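Local coordinates for protein serine acetyltransferase (Entamoeba histolytica, PDB 3Q1X) that binds L-serine and probably transfers an acetyl group to its hydroxyl, making O-acetylserine on the route to cysteine, at residues P97-T102 and Y136-V141; Q18-F23 and T102-L107; T36-L41 and A132-R137. All coordinates share one frame; numbering follows the deposited sequence.

Interactions 1 and 3 lie deep in the helical part of the chain and use adjoining sides of helix 128-144, against helix 82-113 and helix 36-45 respectively; they meet where Ile138 touches Leu41. Both are built mainly of branched aliphatic side chains, though interaction 1 adds a buried arginine. Interaction 2 lies nearer the surface, its centre about 15 Å from that of the chain, and pairs charges over an aromatic ring where a loop meets helix 82-113. It shares Thr102 with interaction 1, and the two are tied by salt bridges from Lys100 to Asp19 and from Arg137 to Asp106. The paired charges of interaction 2 lie toward the outside, whereas that of Arg137 is buried.

Interaction 1. Residues P97-T102 and Y136-V141; sequences PSIKRT and YRIAHV
Arg137 runs past Ile99 and Thr102 where two helices pack roughly antiparallel, their local axes 10.7 Å apart at an angle of 146°. Its path can be followed outward. Arg137 CB rests on Ile99 CG2 at 3.7 Å, the two side chains lying alongside and pointing opposite ways. From CG the chain is extended to NE (chi3 -174°), which carries it along helix 82-113 to the next residue on this face: Arg137 CD is 3.9 Å from Thr102 CG2. The same methyl then sits squarely over one face of the guanidinium, with Thr102 CG2 3.4 Å from Arg137 CZ and almost directly above the centre of the plane. The nitrogens find their partners around the rim: NE in a salt bridge with Asp106, NH1 on Ile172 O and NH2 on Lys173 O. With every nitrogen bonded, the buried group is probably held in one rotation beneath the methyl. Ile99 fills the other end of the contact. Ile99 CD1 reaches Arg137 O at 3.6 Å and Val141 CG2 at 3.9 Å, while Ile99 CG2 meets Ile138 CD1 at 3.9 Å, one side chain roughly perpendicular to the other. Phe45 of helix 36-45 touches both Ile99 and Ile138, and the arginine joins the helical bundle to strand 171-172 of the left-handed beta-helix.

Interaction 2. Residues Q18-F23 and T102-L107; sequences QDEDAF and TLKTDL
Phe23 and Lys104 are the nearest backbone pair, their CA atoms 8.2 Å apart, a gap that side chains fill between the loop after helix 2-18 and helix 82-113. Lys104 does most of the work. A bend at chi3 (77°) lays its CE over the centre of the Phe23 ring, 3.6 Å from the centroid, as a CH-pi contact. Nearer the helix, Lys104 CG touches Phe23 CE1 at 3.7 Å. The ammonium, farther along, makes a cation-pi interaction with the same face, Lys104 NZ being 4.7 Å from the centroid of the Phe23 ring and 25° off the normal. Asp19, Glu20 and Lys104 form a salt-bridge network here: Lys104 NZ donates to Glu20 OE1 at 2.8 Å, on the syn lone pair, and to Asp19 OD1 at 3.0 Å, which it meets from 46° out of the carboxylate plane. The second oxygen of Asp19 pairs with Lys100, one turn back on the helix, so this one carboxylate bridges two lysines. Two acidic groups and a ring face would probably favour the charged form of Lys104. Leu107 CD1 approaches the ring differently, in plane at its edge, 3.9 Å from Phe23 CE1. Leu120 of helix 120-126 also packs on Phe23.

Interaction 3. Residues T36-L41 and A132-R137; sequences TELQKL and AVIVYR
Ile134 and Val135 are presented to Leu38 and Leu41 by a helical turn whose shortest polar bond runs from Tyr136 N to Ala132 O, 2.8 Å. Across the contact itself the side chains that meet are all aliphatic. Leu41 CB lies against Ile134 CG2 at 3.7 Å, the two side chains running side by side with their ends turned opposite ways. Leu41 CD1 reaches on over the backbone, 4.0 Å from Ile134 O. With its CG anti to the backbone N (chi1 -173°), Leu38 extends CD1 to within 3.8 Å of Val135 CG2; here the leucine is set nearly square to the valine. Leu38 CD1 also comes 4.2 Å from Ile134 CG2, a methyl thus touched by both leucines. This is a near-perpendicular helix packing, the local axes 9.6 Å apart and turned 98°, within the helical region that precedes the left-handed beta-helix of the chain. Leu38 and Leu41 stand three residues apart, on adjacent turns of the same helical face, and they meet two consecutive residues on the other helix. Met154 and Val158 of helix 150-162 also pack on Val135, Leu103 of helix 82-113 touches Ile134, and Leu68 of helix 59-79 touches Leu41.

Interaction 1. Residues P97-T102 and Y136-V141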
loop_
_atom_site.group_PDB
_atom_site.type_symbol
_atom_site.label_atom_id
_atom_site.label_comp_id
_atom_site.label_asym_id
_atom_site.label_seq_id
_atom_site.Cartn_x
_atom_site.Cartn_y
_atom_site.Cartn_z
ATOM N N PRO A 97 -15.427 11.448 23.014
ATOM C CA PRO A 97 -16.793 10.896 23.036
ATOM C C PRO A 97 -17.573 11.127 21.735
ATOM O O PRO A 97 -18.220 10.193 21.247
ATOM C CB PRO A 97 -17.452 11.624 24.216
ATOM C CG PRO A 97 -16.313 11.955 25.113
ATOM C CD PRO A 97 -15.176 12.312 24.184
ATOM N N SER A 98 -17.491 12.330 21.162
ATOM C CA SER A 98 -18.222 12.613 19.922
ATOM C C SER A 98 -17.672 11.798 18.746
ATOM O O SER A 98 -18.432 11.312 17.914
ATOM C CB SER A 98 -18.260 14.113 19.592
ATOM O OG SER A 98 -16.983 14.649 19.324
ATOM N N ILE A 99 -16.351 11.649 18.692
ATOM C CA ILE A 99 -15.715 10.784 17.699
ATOM C C ILE A 99 -16.198 9.334 17.830
ATOM O O ILE A 99 -16.504 8.688 16.828
ATOM C CB ILE A 99 -14.170 10.893 17.765
ATOM C CG1 ILE A 99 -13.748 12.325 17.409
ATOM C CG2 ILE A 99 -13.518 9.847 16.855
ATOM C CD1 ILE A 99 -12.307 12.661 17.714
ATOM N N LYS A 100 -16.275 8.834 19.066
ATOM C CA LYS A 100 -16.786 7.481 19.321
ATOM C C LYS A 100 -18.184 7.296 18.709
ATOM O O LYS A 100 -18.443 6.309 18.023
ATOM C CB LYS A 100 -16.814 7.185 20.829
ATOM C CG LYS A 100 -17.547 5.896 21.219
ATOM C CD LYS A 100 -16.817 4.651 20.711
ATOM C CE LYS A 100 -17.708 3.420 20.795
ATOM N NZ LYS A 100 -18.406 3.313 22.105
ATOM N N ARG A 101 -19.071 8.262 18.957
ATOM C CA ARG A 101 -20.417 8.248 18.369
ATOM C C ARG A 101 -20.355 8.252 16.837
ATOM O O ARG A 101 -21.049 7.473 16.175
ATOM C CB ARG A 101 -21.243 9.427 18.903
ATOM C CG ARG A 101 -21.578 9.287 20.387
ATOM C CD ARG A 101 -22.484 10.395 20.932
ATOM N NE ARG A 101 -21.792 11.669 21.138
ATOM C CZ ARG A 101 -21.315 12.109 22.306
ATOM N NH1 ARG A 101 -21.447 11.396 23.420
ATOM N NH2 ARG A 101 -20.705 13.282 22.359
ATOM N N THR A 102 -19.481 9.084 16.274
ATOM C CA THR A 102 -19.367 9.161 14.825
ATOM C C THR A 102 -18.831 7.853 14.246
ATOM O O THR A 102 -19.296 7.397 13.195
ATOM C CB THR A 102 -18.461 10.319 14.382
ATOM O OG1 THR A 102 -18.957 11.539 14.930
ATOM C CG2 THR A 102 -18.438 10.427 12.865
ATOM N N TYR A 136 -7.951 9.077 11.162
ATOM C CA TYR A 136 -8.323 10.369 10.582
ATOM C C TYR A 136 -9.117 11.271 11.543
ATOM O O TYR A 136 -8.873 12.483 11.619
ATOM C CB TYR A 136 -9.121 10.225 9.275
ATOM C CG TYR A 136 -9.975 11.457 9.034
ATOM C CD1 TYR A 136 -9.413 12.638 8.534
ATOM C CD2 TYR A 136 -11.328 11.470 9.395
ATOM C CE1 TYR A 136 -10.195 13.795 8.372
ATOM C CE2 TYR A 136 -12.108 12.619 9.241
ATOM C CZ TYR A 136 -11.537 13.771 8.732
ATOM O OH TYR A 136 -12.313 14.902 8.586
ATOM N N ARG A 137 -10.068 10.688 12.266
ATOM C CA ARG A 137 -10.951 11.512 13.079
ATOM C C ARG A 137 -10.186 12.181 14.218
ATOM O O ARG A 137 -10.511 13.306 14.632
ATOM C CB ARG A 137 -12.173 10.715 13.549
ATOM C CG ARG A 137 -13.094 10.369 12.367
ATOM C CD ARG A 137 -14.556 10.208 12.766
ATOM N NE ARG A 137 -15.372 9.745 11.639
ATOM C CZ ARG A 137 -15.848 10.538 10.681
ATOM N NH1 ARG A 137 -15.607 11.852 10.710
ATOM N NH2 ARG A 137 -16.576 10.023 9.704
ATOM N N ILE A 138 -9.136 11.512 14.687
ATOM C CA ILE A 138 -8.261 12.110 15.692
ATOM C C ILE A 138 -7.281 13.104 15.058
ATOM O O ILE A 138 -7.150 14.229 15.545
ATOM C CB ILE A 138 -7.574 11.041 16.573
ATOM C CG1 ILE A 138 -8.556 10.532 17.649
ATOM C CG2 ILE A 138 -6.308 11.595 17.223
ATOM C CD1 ILE A 138 -9.637 9.583 17.148
ATOM N N ALA A 139 -6.630 12.707 13.960
ATOM C CA ALA A 139 -5.725 13.602 13.221
ATOM C C ALA A 139 -6.380 14.940 12.846
ATOM O O ALA A 139 -5.737 16.002 12.896
ATOM C CB ALA A 139 -5.177 12.906 11.987
ATOM N N HIS A 140 -7.657 14.894 12.473
ATOM C CA HIS A 140 -8.405 16.106 12.150
ATOM C C HIS A 140 -8.548 17.078 13.329
ATOM O O HIS A 140 -8.500 18.298 13.127
ATOM C CB HIS A 140 -9.776 15.777 11.545
ATOM C CG HIS A 140 -10.520 16.982 11.061
ATOM N ND1 HIS A 140 -10.057 17.784 10.042
ATOM C CD2 HIS A 140 -11.686 17.534 11.476
ATOM C CE1 HIS A 140 -10.906 18.776 9.845
ATOM N NE2 HIS A 140 -11.908 18.642 10.695
ATOM N N VAL A 141 -8.695 16.554 14.550
ATOM C CA VAL A 141 -8.771 17.429 15.743
ATOM C C VAL A 141 -7.458 18.202 15.944
ATOM O O VAL A 141 -7.468 19.391 16.274
ATOM C CB VAL A 141 -9.196 16.664 17.024
ATOM C CG1 VAL A 141 -9.312 17.614 18.205
ATOM C CG2 VAL A 141 -10.530 15.980 16.808
#

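Interaction 2. Residues Q18-F23 and T102-L107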
loop_
_atom_site.group_PDB
_atom_site.type_symbol
_atom_site.label_atom_id
_atom_site.label_comp_id
_atom_site.label_asym_id
_atom_site.label_seq_id
_atom_site.Cartn_x
_atom_site.Cartn_y
_atom_site.Cartn_z
ATOM N N GLN A 18 -23.238 0.956 27.308
ATOM C CA GLN A 18 -24.567 1.241 26.766
ATOM C C GLN A 18 -24.660 0.968 25.265
ATOM O O GLN A 18 -25.738 1.073 24.679
ATOM C CB GLN A 18 -24.967 2.690 27.071
ATOM C CG GLN A 18 -25.149 2.990 28.560
ATOM C CD GLN A 18 -25.124 4.478 28.867
ATOM O OE1 GLN A 18 -25.674 5.288 28.117
ATOM N NE2 GLN A 18 -24.485 4.848 29.976
ATOM N N ASP A 19 -23.534 0.614 24.648
ATOM C CA ASP A 19 -23.524 0.234 23.234
ATOM C C ASP A 19 -24.388 -1.000 22.989
ATOM O O ASP A 19 -24.443 -1.913 23.811
ATOM C CB ASP A 19 -22.098 -0.047 22.736
ATOM C CG ASP A 19 -21.289 1.216 22.479
ATOM O OD1 ASP A 19 -21.877 2.311 22.306
ATOM O OD2 ASP A 19 -20.045 1.099 22.436
ATOM N N GLU A 20 -25.059 -0.997 21.845
ATOM C CA GLU A 20 -25.832 -2.129 21.352
ATOM C C GLU A 20 -24.918 -3.356 21.194
ATOM O O GLU A 20 -23.701 -3.213 21.063
ATOM C CB GLU A 20 -26.499 -1.745 20.022
ATOM C CG GLU A 20 -27.432 -0.503 20.094
ATOM C CD GLU A 20 -26.718 0.854 19.937
ATOM O OE1 GLU A 20 -25.484 0.944 20.111
ATOM O OE2 GLU A 20 -27.410 1.850 19.643
ATOM N N ASP A 21 -25.502 -4.555 21.207
ATOM C CA ASP A 21 -24.725 -5.808 21.244
ATOM C C ASP A 21 -23.788 -6.009 20.050
ATOM O O ASP A 21 -22.740 -6.643 20.185
ATOM C CB ASP A 21 -25.658 -7.008 21.417
ATOM C CG ASP A 21 -26.845 -6.674 22.290
ATOM O OD1 ASP A 21 -26.730 -6.804 23.531
ATOM O OD2 ASP A 21 -27.875 -6.220 21.735
ATOM N N ALA A 22 -24.176 -5.461 18.900
ATOM C CA ALA A 22 -23.371 -5.515 17.676
ATOM C C ALA A 22 -21.991 -4.871 17.834
ATOM O O ALA A 22 -21.066 -5.182 17.074
ATOM C CB ALA A 22 -24.127 -4.873 16.524
ATOM N N PHE A 23 -21.859 -3.992 18.828
ATOM C CA PHE A 23 -20.601 -3.308 19.109
ATOM C C PHE A 23 -19.846 -4.011 20.239
ATOM O O PHE A 23 -18.846 -3.504 20.743
ATOM C CB PHE A 23 -20.860 -1.834 19.448
ATOM C CG PHE A 23 -21.538 -1.072 18.345
ATOM C CD1 PHE A 23 -20.789 -0.516 17.303
ATOM C CD2 PHE A 23 -22.924 -0.907 18.338
ATOM C CE1 PHE A 23 -21.410 0.190 16.278
ATOM C CE2 PHE A 23 -23.550 -0.204 17.309
ATOM C CZ PHE A 23 -22.795 0.345 16.278
ATOM N N THR A 102 -19.481 9.084 16.274
ATOM C CA THR A 102 -19.367 9.161 14.825
ATOM C C THR A 102 -18.831 7.853 14.246
ATOM O O THR A 102 -19.296 7.397 13.195
ATOM C CB THR A 102 -18.461 10.319 14.382
ATOM O OG1 THR A 102 -18.957 11.539 14.930
ATOM C CG2 THR A 102 -18.438 10.427 12.865
ATOM N N LEU A 103 -17.852 7.258 14.927
ATOM C CA LEU A 103 -17.251 6.008 14.448
ATOM C C LEU A 103 -18.280 4.878 14.417
ATOM O O LEU A 103 -18.230 4.010 13.542
ATOM C CB LEU A 103 -16.033 5.620 15.291
ATOM C CG LEU A 103 -14.745 6.401 15.008
ATOM C CD1 LEU A 103 -13.678 6.000 16.010
ATOM C CD2 LEU A 103 -14.236 6.181 13.582
ATOM N N LYS A 104 -19.225 4.902 15.357
ATOM C CA LYS A 104 -20.325 3.937 15.329
ATOM C C LYS A 104 -21.134 4.081 14.042
ATOM O O LYS A 104 -21.468 3.071 13.410
ATOM C CB LYS A 104 -21.225 4.082 16.562
ATOM C CG LYS A 104 -20.621 3.468 17.811
ATOM C CD LYS A 104 -21.514 3.699 19.021
ATOM C CE LYS A 104 -22.703 2.752 19.024
ATOM N NZ LYS A 104 -23.698 3.111 20.085
ATOM N N THR A 105 -21.445 5.321 13.662
ATOM C CA THR A 105 -22.199 5.572 12.421
ATOM C C THR A 105 -21.414 5.139 11.178
ATOM O O THR A 105 -21.993 4.587 10.232
ATOM C CB THR A 105 -22.653 7.051 12.259
ATOM O OG1 THR A 105 -21.532 7.890 11.950
ATOM C CG2 THR A 105 -23.376 7.572 13.510
ATOM N N ASP A 106 -20.103 5.379 11.172
ATOM C CA ASP A 106 -19.243 4.890 10.086
ATOM C C ASP A 106 -19.328 3.364 9.934
ATOM O O ASP A 106 -19.342 2.831 8.816
ATOM C CB ASP A 106 -17.786 5.318 10.304
ATOM C CG ASP A 106 -17.629 6.827 10.433
ATOM O OD1 ASP A 106 -18.353 7.587 9.748
ATOM O OD2 ASP A 106 -16.780 7.264 11.228
ATOM N N LEU A 107 -19.379 2.659 11.060
ATOM C CA LEU A 107 -19.522 1.201 11.036
ATOM C C LEU A 107 -20.858 0.767 10.456
ATOM O O LEU A 107 -20.911 -0.120 9.604
ATOM C CB LEU A 107 -19.335 0.611 12.428
ATOM C CG LEU A 107 -17.927 0.598 12.995
ATOM C CD1 LEU A 107 -18.011 0.314 14.465
ATOM C CD2 LEU A 107 -17.038 -0.448 12.303
#

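Interaction 3. Residues T36-L41 and A132-R137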
loop_
_atom_site.group_PDB
_atom_site.type_symbol
_atom_site.label_atom_id
_atom_site.label_comp_id
_atom_site.label_asym_id
_atom_site.label_seq_id
_atom_site.Cartn_x
_atom_site.Cartn_y
_atom_site.Cartn_z
ATOM N N THR A 36 1.319 2.841 16.361
ATOM C CA THR A 36 0.912 3.178 17.727
ATOM C C THR A 36 -0.480 3.795 17.830
ATOM O O THR A 36 -1.301 3.318 18.615
ATOM C CB THR A 36 1.952 4.071 18.440
ATOM O OG1 THR A 36 3.249 3.482 18.316
ATOM C CG2 THR A 36 1.614 4.217 19.919
ATOM N N GLU A 37 -0.743 4.826 17.022
ATOM C CA GLU A 37 -1.996 5.578 17.102
ATOM C C GLU A 37 -3.212 4.682 16.866
ATOM O O GLU A 37 -4.176 4.753 17.615
ATOM C CB GLU A 37 -2.000 6.779 16.150
ATOM C CG GLU A 37 -0.893 7.822 16.415
ATOM C CD GLU A 37 0.392 7.568 15.637
ATOM O OE1 GLU A 37 0.699 6.397 15.304
ATOM O OE2 GLU A 37 1.111 8.553 15.350
ATOM N N LEU A 38 -3.140 3.830 15.840
ATOM C CA LEU A 38 -4.197 2.858 15.563
ATOM C C LEU A 38 -4.310 1.791 16.652
ATOM O O LEU A 38 -5.412 1.501 17.097
ATOM C CB LEU A 38 -4.008 2.197 14.191
ATOM C CG LEU A 38 -5.121 1.266 13.680
ATOM C CD1 LEU A 38 -6.475 1.988 13.559
ATOM C CD2 LEU A 38 -4.716 0.650 12.342
ATOM N N GLN A 39 -3.176 1.240 17.082
ATOM C CA GLN A 39 -3.136 0.225 18.145
ATOM C C GLN A 39 -3.892 0.710 19.385
ATOM O O GLN A 39 -4.761 0.010 19.912
ATOM C CB GLN A 39 -1.677 -0.113 18.486
ATOM C CG GLN A 39 -1.488 -1.211 19.530
ATOM C CD GLN A 39 -1.633 -2.612 18.967
ATOM O OE1 GLN A 39 -1.924 -2.798 17.788
ATOM N NE2 GLN A 39 -1.427 -3.608 19.815
ATOM N N LYS A 40 -3.572 1.929 19.811
ATOM C CA LYS A 40 -4.166 2.532 21.000
ATOM C C LYS A 40 -5.637 2.883 20.813
ATOM O O LYS A 40 -6.457 2.552 21.660
ATOM C CB LYS A 40 -3.348 3.742 21.471
ATOM C CG LYS A 40 -1.995 3.381 22.103
ATOM C CD LYS A 40 -2.114 2.128 22.962
ATOM C CE LYS A 40 -0.818 1.768 23.663
ATOM N NZ LYS A 40 -0.841 0.325 24.034
ATOM N N LEU A 41 -5.974 3.525 19.696
ATOM C CA LEU A 41 -7.345 3.968 19.462
ATOM C C LEU A 41 -8.305 2.793 19.270
ATOM O O LEU A 41 -9.474 2.873 19.665
ATOM C CB LEU A 41 -7.427 4.942 18.287
ATOM C CG LEU A 41 -6.876 6.359 18.472
ATOM C CD1 LEU A 41 -6.654 7.031 17.128
ATOM C CD2 LEU A 41 -7.805 7.199 19.342
ATOM N N ALA A 132 -8.475 3.520 8.786
ATOM C CA ALA A 132 -8.078 4.844 8.329
ATOM C C ALA A 132 -8.932 5.929 8.989
ATOM O O ALA A 132 -8.410 6.917 9.489
ATOM C CB ALA A 132 -8.216 4.925 6.825
ATOM N N VAL A 133 -10.248 5.728 8.988
ATOM C CA VAL A 133 -11.165 6.731 9.530
ATOM C C VAL A 133 -11.003 6.934 11.036
ATOM O O VAL A 133 -11.127 8.063 11.500
ATOM C CB VAL A 133 -12.658 6.495 9.116
ATOM C CG1 VAL A 133 -12.817 6.600 7.605
ATOM C CG2 VAL A 133 -13.186 5.193 9.627
ATOM N N ILE A 134 -10.703 5.856 11.771
ATOM C CA ILE A 134 -10.385 5.925 13.204
ATOM C C ILE A 134 -9.264 6.919 13.475
ATOM O O ILE A 134 -9.375 7.781 14.345
ATOM C CB ILE A 134 -9.953 4.551 13.771
ATOM C CG1 ILE A 134 -11.124 3.571 13.847
ATOM C CG2 ILE A 134 -9.329 4.699 15.144
ATOM C CD1 ILE A 134 -10.712 2.156 14.288
ATOM N N VAL A 135 -8.176 6.773 12.728
ATOM C CA VAL A 135 -7.019 7.625 12.909
ATOM C C VAL A 135 -7.318 9.014 12.336
ATOM O O VAL A 135 -7.024 10.016 12.977
ATOM C CB VAL A 135 -5.751 6.982 12.320
ATOM C CG1 VAL A 135 -4.565 7.898 12.478
ATOM C CG2 VAL A 135 -5.480 5.615 12.984
ATOM N N TYR A 136 -7.951 9.077 11.162
ATOM C CA TYR A 136 -8.323 10.369 10.582
ATOM C C TYR A 136 -9.117 11.271 11.543
ATOM O O TYR A 136 -8.873 12.483 11.619
ATOM C CB TYR A 136 -9.121 10.225 9.275
ATOM C CG TYR A 136 -9.975 11.457 9.034
ATOM C CD1 TYR A 136 -9.413 12.638 8.534
ATOM C CD2 TYR A 136 -11.328 11.470 9.395
ATOM C CE1 TYR A 136 -10.195 13.795 8.372
ATOM C CE2 TYR A 136 -12.108 12.619 9.241
ATOM C CZ TYR A 136 -11.537 13.771 8.732
ATOM O OH TYR A 136 -12.313 14.902 8.586
ATOM N N ARG A 137 -10.068 10.688 12.266
ATOM C CA ARG A 137 -10.951 11.512 13.079
ATOM C C ARG A 137 -10.186 12.181 14.218
ATOM O O ARG A 137 -10.511 13.306 14.632
ATOM C CB ARG A 137 -12.173 10.715 13.549
ATOM C CG ARG A 137 -13.094 10.369 12.367
ATOM C CD ARG A 137 -14.556 10.208 12.766
ATOM N NE ARG A 137 -15.372 9.745 11.639
ATOM C CZ ARG A 137 -15.848 10.538 10.681
ATOM N NH1 ARG A 137 -15.607 11.852 10.710
ATOM N NH2 ARG A 137 -16.576 10.023 9.704
#